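Local coordinates for SA0254 protein (Staphylococcus aureus subsp. aureus, PDB 2OOI), which is of unknown function but carries a UTRA domain, the small-molecule-sensing module of GntR-type transcription regulators, and so probably binds an effector ligand, at residues B[101-106]-B[133-138]; B[124-129]-B[149-154]; B[22-27]-B[81-86]. All coordinates share one frame; numbering follows the deposited sequence.

Contact 1 of 3, residues B[101-106]-B[133-138]; sequences FSDIFF and TFYTMT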
loop_
_atom_site.group_PDB
_atom_site.type_symbol
_atom_site.label_atom_id
_atom_site.label_comp_id
_atom_site.label_asym_id
_atom_site.label_seq_id
_atom_site.Cartn_x
_atom_site.Cartn_y
_atom_site.Cartn_z
ATOM N N PHE B 101 -12.231 11.637 -6.920
ATOM C CA PHE B 101 -11.125 10.674 -6.937
ATOM C C PHE B 101 -9.972 11.129 -6.049
ATOM O O PHE B 101 -10.000 12.225 -5.513
ATOM C CB PHE B 101 -10.614 10.481 -8.370
ATOM C CG PHE B 101 -10.126 11.749 -9.037
ATOM C CD1 PHE B 101 -8.773 12.083 -9.031
ATOM C CD2 PHE B 101 -11.019 12.596 -9.699
ATOM C CE1 PHE B 101 -8.319 13.259 -9.673
ATOM C CE2 PHE B 101 -10.571 13.764 -10.332
ATOM C CZ PHE B 101 -9.220 14.090 -10.319
ATOM N N SER B 102 -8.949 10.288 -5.912
ATOM C CA SER B 102 -7.774 10.667 -5.142
ATOM C C SER B 102 -6.486 10.006 -5.618
ATOM O O SER B 102 -6.520 8.971 -6.299
ATOM C CB SER B 102 -8.000 10.359 -3.665
ATOM O OG SER B 102 -8.187 8.981 -3.457
ATOM N N ASP B 103 -5.366 10.647 -5.276
ATOM C CA ASP B 103 -4.024 10.153 -5.538
ATOM C C ASP B 103 -3.408 9.729 -4.232
ATOM O O ASP B 103 -3.342 10.519 -3.292
ATOM C CB ASP B 103 -3.141 11.250 -6.142
ATOM C CG ASP B 103 -3.549 11.608 -7.528
ATOM O OD1 ASP B 103 -3.824 10.674 -8.318
ATOM O OD2 ASP B 103 -3.642 12.827 -7.820
ATOM N N ILE B 104 -2.909 8.511 -4.177
ATOM C CA ILE B 104 -2.342 7.971 -2.955
ATOM C C ILE B 104 -0.866 7.671 -3.162
ATOM O O ILE B 104 -0.478 7.077 -4.163
ATOM C CB ILE B 104 -3.048 6.698 -2.584
ATOM C CG1 ILE B 104 -4.465 7.002 -2.104
ATOM C CG2 ILE B 104 -2.259 5.957 -1.528
ATOM C CD1 ILE B 104 -5.410 5.806 -2.183
ATOM N N PHE B 105 -0.044 8.074 -2.208
ATOM C CA PHE B 105 1.379 7.793 -2.255
ATOM C C PHE B 105 1.759 7.146 -0.941
ATOM O O PHE B 105 1.361 7.638 0.104
ATOM C CB PHE B 105 2.176 9.085 -2.457
ATOM C CG PHE B 105 1.791 9.844 -3.700
ATOM C CD1 PHE B 105 2.484 9.655 -4.894
ATOM C CD2 PHE B 105 0.714 10.710 -3.695
ATOM C CE1 PHE B 105 2.112 10.347 -6.066
ATOM C CE2 PHE B 105 0.356 11.396 -4.847
ATOM C CZ PHE B 105 1.058 11.210 -6.037
ATOM N N PHE B 106 2.501 6.035 -0.953
ATOM C CA PHE B 106 3.012 5.548 0.327
ATOM C C PHE B 106 4.405 4.952 0.305
ATOM O O PHE B 106 4.837 4.362 -0.680
ATOM C CB PHE B 106 1.998 4.641 1.001
ATOM C CG PHE B 106 1.729 3.344 0.275
ATOM C CD1 PHE B 106 2.552 2.226 0.481
ATOM C CD2 PHE B 106 0.591 3.201 -0.524
ATOM C CE1 PHE B 106 2.288 1.016 -0.144
ATOM C CE2 PHE B 106 0.322 2.001 -1.170
ATOM C CZ PHE B 106 1.169 0.892 -0.966
ATOM N N THR B 133 -4.335 12.861 -1.755
ATOM C CA THR B 133 -4.906 14.124 -2.206
ATOM C C THR B 133 -6.261 13.842 -2.809
ATOM O O THR B 133 -6.360 13.027 -3.713
ATOM C CB THR B 133 -4.054 14.783 -3.243
ATOM O OG1 THR B 133 -2.787 15.086 -2.669
ATOM C CG2 THR B 133 -4.723 16.093 -3.756
ATOM N N PHE B 134 -7.295 14.506 -2.292
ATOM C CA PHE B 134 -8.661 14.267 -2.731
ATOM C C PHE B 134 -9.133 15.384 -3.664
ATOM O O PHE B 134 -8.875 16.571 -3.423
ATOM C CB PHE B 134 -9.611 14.218 -1.529
ATOM C CG PHE B 134 -9.387 13.051 -0.591
ATOM C CD1 PHE B 134 -10.182 11.908 -0.678
ATOM C CD2 PHE B 134 -8.409 13.120 0.420
ATOM C CE1 PHE B 134 -9.993 10.823 0.219
ATOM C CE2 PHE B 134 -8.211 12.051 1.319
ATOM C CZ PHE B 134 -9.006 10.900 1.218
ATOM N N TYR B 135 -9.855 15.010 -4.708
ATOM C CA TYR B 135 -10.402 15.976 -5.625
ATOM C C TYR B 135 -11.898 15.838 -5.661
ATOM O O TYR B 135 -12.439 14.743 -5.519
ATOM C CB TYR B 135 -9.868 15.768 -7.035
ATOM C CG TYR B 135 -8.369 15.802 -7.154
ATOM C CD1 TYR B 135 -7.717 16.850 -7.805
ATOM C CD2 TYR B 135 -7.598 14.780 -6.632
ATOM C CE1 TYR B 135 -6.341 16.868 -7.918
ATOM C CE2 TYR B 135 -6.234 14.795 -6.741
ATOM C CZ TYR B 135 -5.616 15.837 -7.385
ATOM O OH TYR B 135 -4.255 15.814 -7.470
ATOM N N THR B 136 -12.563 16.959 -5.887
ATOM C CA THR B 136 -13.985 16.949 -6.135
ATOM C C THR B 136 -14.240 16.316 -7.488
ATOM O O THR B 136 -13.316 16.097 -8.278
ATOM C CB THR B 136 -14.549 18.353 -6.210
ATOM O OG1 THR B 136 -14.048 18.983 -7.394
ATOM C CG2 THR B 136 -14.179 19.146 -4.969
ATOM N N MET B 137 -15.511 16.064 -7.773
ATOM C CA MET B 137 -15.901 15.426 -9.025
ATOM C C MET B 137 -15.656 16.332 -10.236
ATOM O O MET B 137 -15.763 15.873 -11.358
ATOM C CB MET B 137 -17.367 14.997 -8.976
ATOM C CG MET B 137 -17.637 13.621 -9.607
ATOM S SD MET B 137 -19.245 12.981 -9.060
ATOM C CE MET B 137 -18.878 12.610 -7.320
ATOM N N THR B 138 -15.333 17.607 -10.018
ATOM C CA THR B 138 -14.919 18.477 -11.122
ATOM C C THR B 138 -13.391 18.653 -11.183
ATOM O O THR B 138 -12.894 19.581 -11.817
ATOM C CB THR B 138 -15.627 19.865 -11.045
ATOM O OG1 THR B 138 -15.606 20.346 -9.698
ATOM C CG2 THR B 138 -17.070 19.758 -11.509
#
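Phe101 pairs with Tyr135 and Asp103 with Thr133 as antiparallel hydrogen-bonded pairs; the axes of the two segments approach to 4.8 Å, with an angle of 166° between their N-to-C directions. Tyr135 N gives a bond of 2.9 Å to Phe101 O, and its return partner, Phe101 N to Tyr135 O, is weak at 3.4 Å; Asp103 and Thr133 exchange two sound bonds. Between them Ser102 faces Phe134 as a non-hydrogen-bonded pair.

The side chains of Phe101 and Tyr135 share a sheet face and form an offset stack, centroids 4.6 Å apart and planes at 12°. Phe101 CE1 sits over the tyrosine face, 3.5 Å from Tyr135 CD2, while Tyr135 CB lies over the phenylalanine face as a CH-pi contact. With CG between the backbone N and the carbonyl carbon (chi1 59°), the Phe101 ring leans toward the neighbouring strand and onto Tyr135. Farther along, Asp103 OD2 comes within 3.1 Å of Tyr135 OH, and Asp103 OD1 bonds Tyr157 of the second subunit. On the other face Ser102 CB touches Phe134 CD1.

This is a regular antiparallel ladder with a cross-strand aromatic pair, at the last strand this chain gives to the UTRA-domain sheet, which continues into the second subunit through an antiparallel ladder with strand 99-110.

Contact 2 of 3, residues B[124-129]-B[149-154]; sequences GEPCLR and FHYRHA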
loop_
_atom_site.group_PDB
_atom_site.type_symbol
_atom_site.label_atom_id
_atom_site.label_comp_id
_atom_site.label_asym_id
_atom_site.label_seq_id
_atom_site.Cartn_x
_atom_site.Cartn_y
_atom_site.Cartn_z
ATOM N N GLY B 124 12.334 5.570 15.894
ATOM C CA GLY B 124 13.059 4.774 14.909
ATOM C C GLY B 124 12.390 3.475 14.498
ATOM O O GLY B 124 12.775 2.867 13.515
ATOM N N GLU B 125 11.391 3.035 15.248
ATOM C CA GLU B 125 10.643 1.853 14.845
ATOM C C GLU B 125 9.830 2.142 13.586
ATOM O O GLU B 125 9.460 3.293 13.336
ATOM C CB GLU B 125 9.727 1.383 15.971
ATOM C CG GLU B 125 10.450 0.593 17.026
ATOM C CD GLU B 125 9.514 -0.029 17.997
ATOM O OE1 GLU B 125 8.676 0.710 18.576
ATOM O OE2 GLU B 125 9.628 -1.263 18.172
ATOM N N PRO B 126 9.531 1.106 12.804
ATOM C CA PRO B 126 8.947 1.306 11.491
ATOM C C PRO B 126 7.550 1.945 11.482
ATOM O O PRO B 126 6.796 1.846 12.466
ATOM C CB PRO B 126 8.853 -0.118 10.924
ATOM C CG PRO B 126 9.738 -0.965 11.780
ATOM C CD PRO B 126 9.711 -0.312 13.122
ATOM N N CYS B 127 7.219 2.598 10.366
ATOM C CA CYS B 127 5.854 3.104 10.126
ATOM C C CYS B 127 5.554 3.059 8.631
ATOM O O CYS B 127 6.443 2.749 7.841
ATOM C CB CYS B 127 5.715 4.542 10.635
ATOM S SG CYS B 127 6.972 5.682 9.939
ATOM N N LEU B 128 4.306 3.349 8.264
ATOM C CA LEU B 128 3.920 3.668 6.891
ATOM C C LEU B 128 3.603 5.146 6.847
ATOM O O LEU B 128 2.777 5.622 7.634
ATOM C CB LEU B 128 2.668 2.879 6.461
ATOM C CG LEU B 128 2.360 2.829 4.951
ATOM C CD1 LEU B 128 3.451 2.058 4.233
ATOM C CD2 LEU B 128 1.012 2.198 4.637
ATOM N N ARG B 129 4.263 5.874 5.957
ATOM C CA ARG B 129 3.932 7.281 5.677
ATOM C C ARG B 129 3.097 7.260 4.398
ATOM O O ARG B 129 3.562 6.819 3.348
ATOM C CB ARG B 129 5.165 8.176 5.510
ATOM C CG ARG B 129 6.380 7.734 6.274
ATOM C CD ARG B 129 7.396 8.831 6.551
ATOM N NE ARG B 129 6.915 9.536 7.730
ATOM C CZ ARG B 129 7.487 9.586 8.935
ATOM N NH1 ARG B 129 8.667 9.058 9.232
ATOM N NH2 ARG B 129 6.849 10.221 9.870
ATOM N N PHE B 149 1.146 5.638 10.036
ATOM C CA PHE B 149 0.498 4.461 10.596
ATOM C C PHE B 149 1.349 3.735 11.632
ATOM O O PHE B 149 2.574 3.630 11.521
ATOM C CB PHE B 149 0.157 3.472 9.488
ATOM C CG PHE B 149 -1.017 3.880 8.633
ATOM C CD1 PHE B 149 -0.828 4.517 7.429
ATOM C CD2 PHE B 149 -2.316 3.603 9.039
ATOM C CE1 PHE B 149 -1.918 4.888 6.643
ATOM C CE2 PHE B 149 -3.396 3.964 8.262
ATOM C CZ PHE B 149 -3.194 4.600 7.056
ATOM N N HIS B 150 0.659 3.241 12.653
ATOM C CA HIS B 150 1.217 2.294 13.620
ATOM C C HIS B 150 1.520 0.989 12.890
ATOM O O HIS B 150 0.626 0.404 12.302
ATOM C CB HIS B 150 0.180 2.052 14.721
ATOM C CG HIS B 150 0.697 1.238 15.859
ATOM N ND1 HIS B 150 0.921 1.770 17.112
ATOM C CD2 HIS B 150 1.068 -0.063 15.925
ATOM C CE1 HIS B 150 1.393 0.822 17.904
ATOM N NE2 HIS B 150 1.499 -0.298 17.204
ATOM N N TYR B 151 2.757 0.517 12.923
ATOM C CA TYR B 151 3.127 -0.584 12.047
ATOM C C TYR B 151 2.549 -1.950 12.399
ATOM O O TYR B 151 2.429 -2.798 11.513
ATOM C CB TYR B 151 4.630 -0.671 11.863
ATOM C CG TYR B 151 5.363 -1.408 12.933
ATOM C CD1 TYR B 151 5.807 -2.698 12.719
ATOM C CD2 TYR B 151 5.638 -0.810 14.158
ATOM C CE1 TYR B 151 6.479 -3.380 13.701
ATOM C CE2 TYR B 151 6.322 -1.477 15.127
ATOM C CZ TYR B 151 6.737 -2.765 14.895
ATOM O OH TYR B 151 7.422 -3.454 15.853
ATOM N N ARG B 152 2.223 -2.175 13.669
ATOM C CA ARG B 152 1.595 -3.431 14.104
ATOM C C ARG B 152 0.081 -3.417 13.914
ATOM O O ARG B 152 -0.495 -4.408 13.493
ATOM C CB ARG B 152 1.905 -3.746 15.569
ATOM C CG ARG B 152 3.358 -4.085 15.862
ATOM C CD ARG B 152 3.618 -4.376 17.380
ATOM N NE ARG B 152 5.041 -4.672 17.598
ATOM C CZ ARG B 152 5.651 -4.902 18.779
ATOM N NH1 ARG B 152 4.977 -4.969 19.947
ATOM N NH2 ARG B 152 6.975 -5.108 18.791
ATOM N N HIS B 153 -0.553 -2.295 14.200
ATOM C CA HIS B 153 -1.991 -2.238 14.243
ATOM C C HIS B 153 -2.587 -2.046 12.857
ATOM O O HIS B 153 -3.775 -2.273 12.692
ATOM C CB HIS B 153 -2.467 -1.100 15.152
ATOM C CG HIS B 153 -2.177 -1.308 16.609
ATOM N ND1 HIS B 153 -2.319 -0.310 17.549
ATOM C CD2 HIS B 153 -1.694 -2.383 17.277
ATOM C CE1 HIS B 153 -1.960 -0.769 18.736
ATOM N NE2 HIS B 153 -1.576 -2.023 18.598
ATOM N N ALA B 154 -1.788 -1.629 11.871
ATOM C CA ALA B 154 -2.290 -1.335 10.515
ATOM C C ALA B 154 -1.882 -2.443 9.552
ATOM O O ALA B 154 -0.696 -2.728 9.384
ATOM C CB ALA B 154 -1.760 0.008 10.014
HETATM O O HOH W 1 4.484 2.655 13.379
#
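Strands 126-136 and 141-150 form a beta hairpin, and this contact lies at its open end, where Pro126 meets Tyr151 and Leu128 meets Phe149 as the second strand gives way to a turn. One direct backbone bond joins the segments: Phe149 N to Leu128 O, 2.9 Å. One step nearer the end, a water takes over. It donates to Pro126 O at 2.6 Å and to Phe149 O at 2.8 Å, and accepts a weak bond from Tyr151 N, bridging Pro126 and the backbone of Phe149 and Tyr151 where direct pairing has given out.

Leu128 and Phe149 lie side by side and point the same way, their CB atoms 4.0 Å apart. Cys127 uses its CB, which rests 3.4 Å from Phe149 O. Beyond the water, Pro126 CD sits over the centre of one face of the Tyr151 ring, 4.1 Å from the centroid, a CH-pi contact. Arg152 CG covers the opposite face, and Arg152 NE bonds Tyr151 OH from a position in which the hydroxyl is tilted out of the guanidinium plane. With CG between the backbone N and carbonyl carbon (chi1 84°), the tyrosine ring reaches back alongside Pro126 O, which is 3.4 Å from Tyr151 CD2. Glu125 has its polar partners outside the segments, in Ser122 N of its own chain and in a salt bridge to Lys110 of the second subunit.

In this largely apolar contact the water takes up Pro126 O and Phe149 O, and Leu128 O is bonded directly by Phe149 N, while the ring of Tyr151, held between proline and arginine methylenes with its hydroxyl bonded, probably has little freedom to turn.

Contact 3 of 3, residues B[22-27]-B[81-86]; sequences SKVLVF and DIAKGS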
loop_
_atom_site.group_PDB
_atom_site.type_symbol
_atom_site.label_atom_id
_atom_site.label_comp_id
_atom_site.label_asym_id
_atom_site.label_seq_id
_atom_site.Cartn_x
_atom_site.Cartn_y
_atom_site.Cartn_z
ATOM N N SER B 22 -11.303 9.202 17.272
ATOM C CA SER B 22 -10.128 10.007 17.043
ATOM C C SER B 22 -10.029 11.051 18.099
ATOM O O SER B 22 -11.021 11.431 18.672
ATOM C CB SER B 22 -10.167 10.617 15.644
ATOM O OG SER B 22 -10.828 11.842 15.662
ATOM N N LYS B 23 -8.817 11.488 18.382
ATOM C CA LYS B 23 -8.588 12.590 19.294
ATOM C C LYS B 23 -7.991 13.746 18.493
ATOM O O LYS B 23 -6.976 13.590 17.827
ATOM C CB LYS B 23 -7.641 12.144 20.406
ATOM C CG LYS B 23 -7.028 13.286 21.201
ATOM C CD LYS B 23 -6.288 12.796 22.463
ATOM C CE LYS B 23 -6.079 13.954 23.462
ATOM N NZ LYS B 23 -7.379 14.556 23.903
ATOM N N VAL B 24 -8.628 14.904 18.543
ATOM C CA VAL B 24 -8.167 16.054 17.781
ATOM C C VAL B 24 -7.059 16.707 18.562
ATOM O O VAL B 24 -7.277 17.086 19.692
ATOM C CB VAL B 24 -9.276 17.070 17.533
ATOM C CG1 VAL B 24 -8.698 18.329 16.886
ATOM C CG2 VAL B 24 -10.380 16.446 16.669
ATOM N N LEU B 25 -5.870 16.824 17.970
ATOM C CA LEU B 25 -4.721 17.404 18.666
ATOM C C LEU B 25 -4.557 18.878 18.372
ATOM O O LEU B 25 -4.094 19.599 19.229
ATOM C CB LEU B 25 -3.429 16.694 18.277
ATOM C CG LEU B 25 -3.382 15.209 18.609
ATOM C CD1 LEU B 25 -2.087 14.564 18.082
ATOM C CD2 LEU B 25 -3.571 14.984 20.120
ATOM N N VAL B 26 -4.869 19.291 17.138
ATOM C CA VAL B 26 -4.686 20.658 16.657
ATOM C C VAL B 26 -5.734 20.969 15.600
ATOM O O VAL B 26 -6.022 20.140 14.758
ATOM C CB VAL B 26 -3.319 20.864 16.003
ATOM C CG1 VAL B 26 -3.294 22.162 15.203
ATOM C CG2 VAL B 26 -2.247 20.877 17.017
ATOM N N PHE B 27 -6.305 22.163 15.659
ATOM C CA PHE B 27 -7.193 22.648 14.624
ATOM C C PHE B 27 -6.989 24.134 14.501
ATOM O O PHE B 27 -7.244 24.866 15.434
ATOM C CB PHE B 27 -8.645 22.347 14.951
ATOM C CG PHE B 27 -9.583 22.624 13.812
ATOM C CD1 PHE B 27 -9.917 21.634 12.917
ATOM C CD2 PHE B 27 -10.111 23.881 13.621
ATOM C CE1 PHE B 27 -10.767 21.897 11.861
ATOM C CE2 PHE B 27 -10.951 24.136 12.581
ATOM C CZ PHE B 27 -11.269 23.143 11.695
ATOM N N ASP B 81 -14.990 20.067 16.552
ATOM C CA ASP B 81 -16.013 19.108 16.865
ATOM C C ASP B 81 -16.311 18.259 15.667
ATOM O O ASP B 81 -16.266 17.045 15.778
ATOM C CB ASP B 81 -17.283 19.781 17.366
ATOM C CG ASP B 81 -17.123 20.328 18.776
ATOM O OD1 ASP B 81 -16.602 19.545 19.614
ATOM O OD2 ASP B 81 -17.512 21.515 19.037
ATOM N N ILE B 82 -16.598 18.860 14.515
ATOM C CA ILE B 82 -16.957 18.020 13.376
ATOM C C ILE B 82 -15.758 17.052 13.127
ATOM O O ILE B 82 -15.933 15.871 12.791
ATOM C CB ILE B 82 -17.455 18.786 12.067
ATOM C CG1 ILE B 82 -18.740 19.530 12.336
ATOM C CG2 ILE B 82 -17.588 17.935 10.781
ATOM C CD1 ILE B 82 -19.106 20.446 11.206
ATOM N N ALA B 83 -14.548 17.563 13.362
ATOM C CA ALA B 83 -13.310 16.787 13.230
ATOM C C ALA B 83 -13.177 15.561 14.182
ATOM O O ALA B 83 -12.350 14.703 13.940
ATOM C CB ALA B 83 -12.128 17.718 13.405
ATOM N N LYS B 84 -13.956 15.478 15.253
ATOM C CA LYS B 84 -13.948 14.276 16.092
ATOM C C LYS B 84 -14.530 13.070 15.348
ATOM O O LYS B 84 -14.086 11.952 15.562
ATOM C CB LYS B 84 -14.729 14.478 17.412
ATOM C CG LYS B 84 -14.150 15.564 18.369
ATOM C CD LYS B 84 -15.205 16.071 19.384
ATOM C CE LYS B 84 -14.633 17.065 20.438
ATOM N NZ LYS B 84 -13.582 17.996 19.870
ATOM N N GLY B 85 -15.514 13.277 14.481
ATOM C CA GLY B 85 -16.152 12.170 13.765
ATOM C C GLY B 85 -15.618 12.005 12.368
ATOM O O GLY B 85 -14.496 12.412 12.079
ATOM N N SER B 86 -16.421 11.402 11.498
ATOM C CA SER B 86 -16.047 11.203 10.101
ATOM C C SER B 86 -16.166 12.487 9.322
ATOM O O SER B 86 -17.272 12.985 9.100
ATOM C CB SER B 86 -16.953 10.179 9.434
ATOM O OG SER B 86 -16.716 10.151 8.030
#
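Val24 and Ser22 point from the strand toward the loop at Ala83 and Lys84, and the close part of the contact is small. Val24 CG2 lies 3.9 Å from Ala83 CB and 3.8 Å from Ala83 O. This methyl is anti to the carbonyl carbon of its own residue, with CG1 anti to the backbone N (chi1 173°), and that rotation brings CG2 onto the loop. Beside it Ser22 OG donates to Lys84 O at 3.3 Å. The hydroxyl stands above the carbonyl plane, 40° out of it, with a C=O...donor angle of 114°, so the bond is long and poorly directed.

Outward, the packing thins. Lys84 lays its CG against Val24 CG2 at 4.2 Å, then carries its amine to the exposed side, where NZ makes a salt bridge of 3.4 Å with Asp81 OD1. That ion pair spans the turn of 81-84, whose backbone is tied by Lys84 N to Asp81 O at 2.8 Å.

The loop lies between helix 72-75 and helix 87-94, with Ser86 as N-cap of the latter. It rests against strand 20-30, an outermost strand of the sheet within this chain, just before the classic beta bulge where Leu25 and Val26 both face Glu53 of neighbouring strand 49-58.

All three contacts reach the same antiparallel sheet. Contacts 1 and 2 share strand 126-136, which pairs with 99-110 in the first and 141-150 in the second; their centres are 23 Å apart, yet they touch where Phe106 CB packs 3.6 Å from Arg129 O, and both meet the second subunit. Contact 3 belongs to the other outermost strand, its centre about 21 Å from each of the others, and no other chain of the assembly touches it. A bound zinc ion lies about 8 Å from the side chains of Phe134 in contact 1 and Ser22 in contact 3, and about 11 Å from Phe149 in contact 2, so none of these side chains is within bonding distance of the ion.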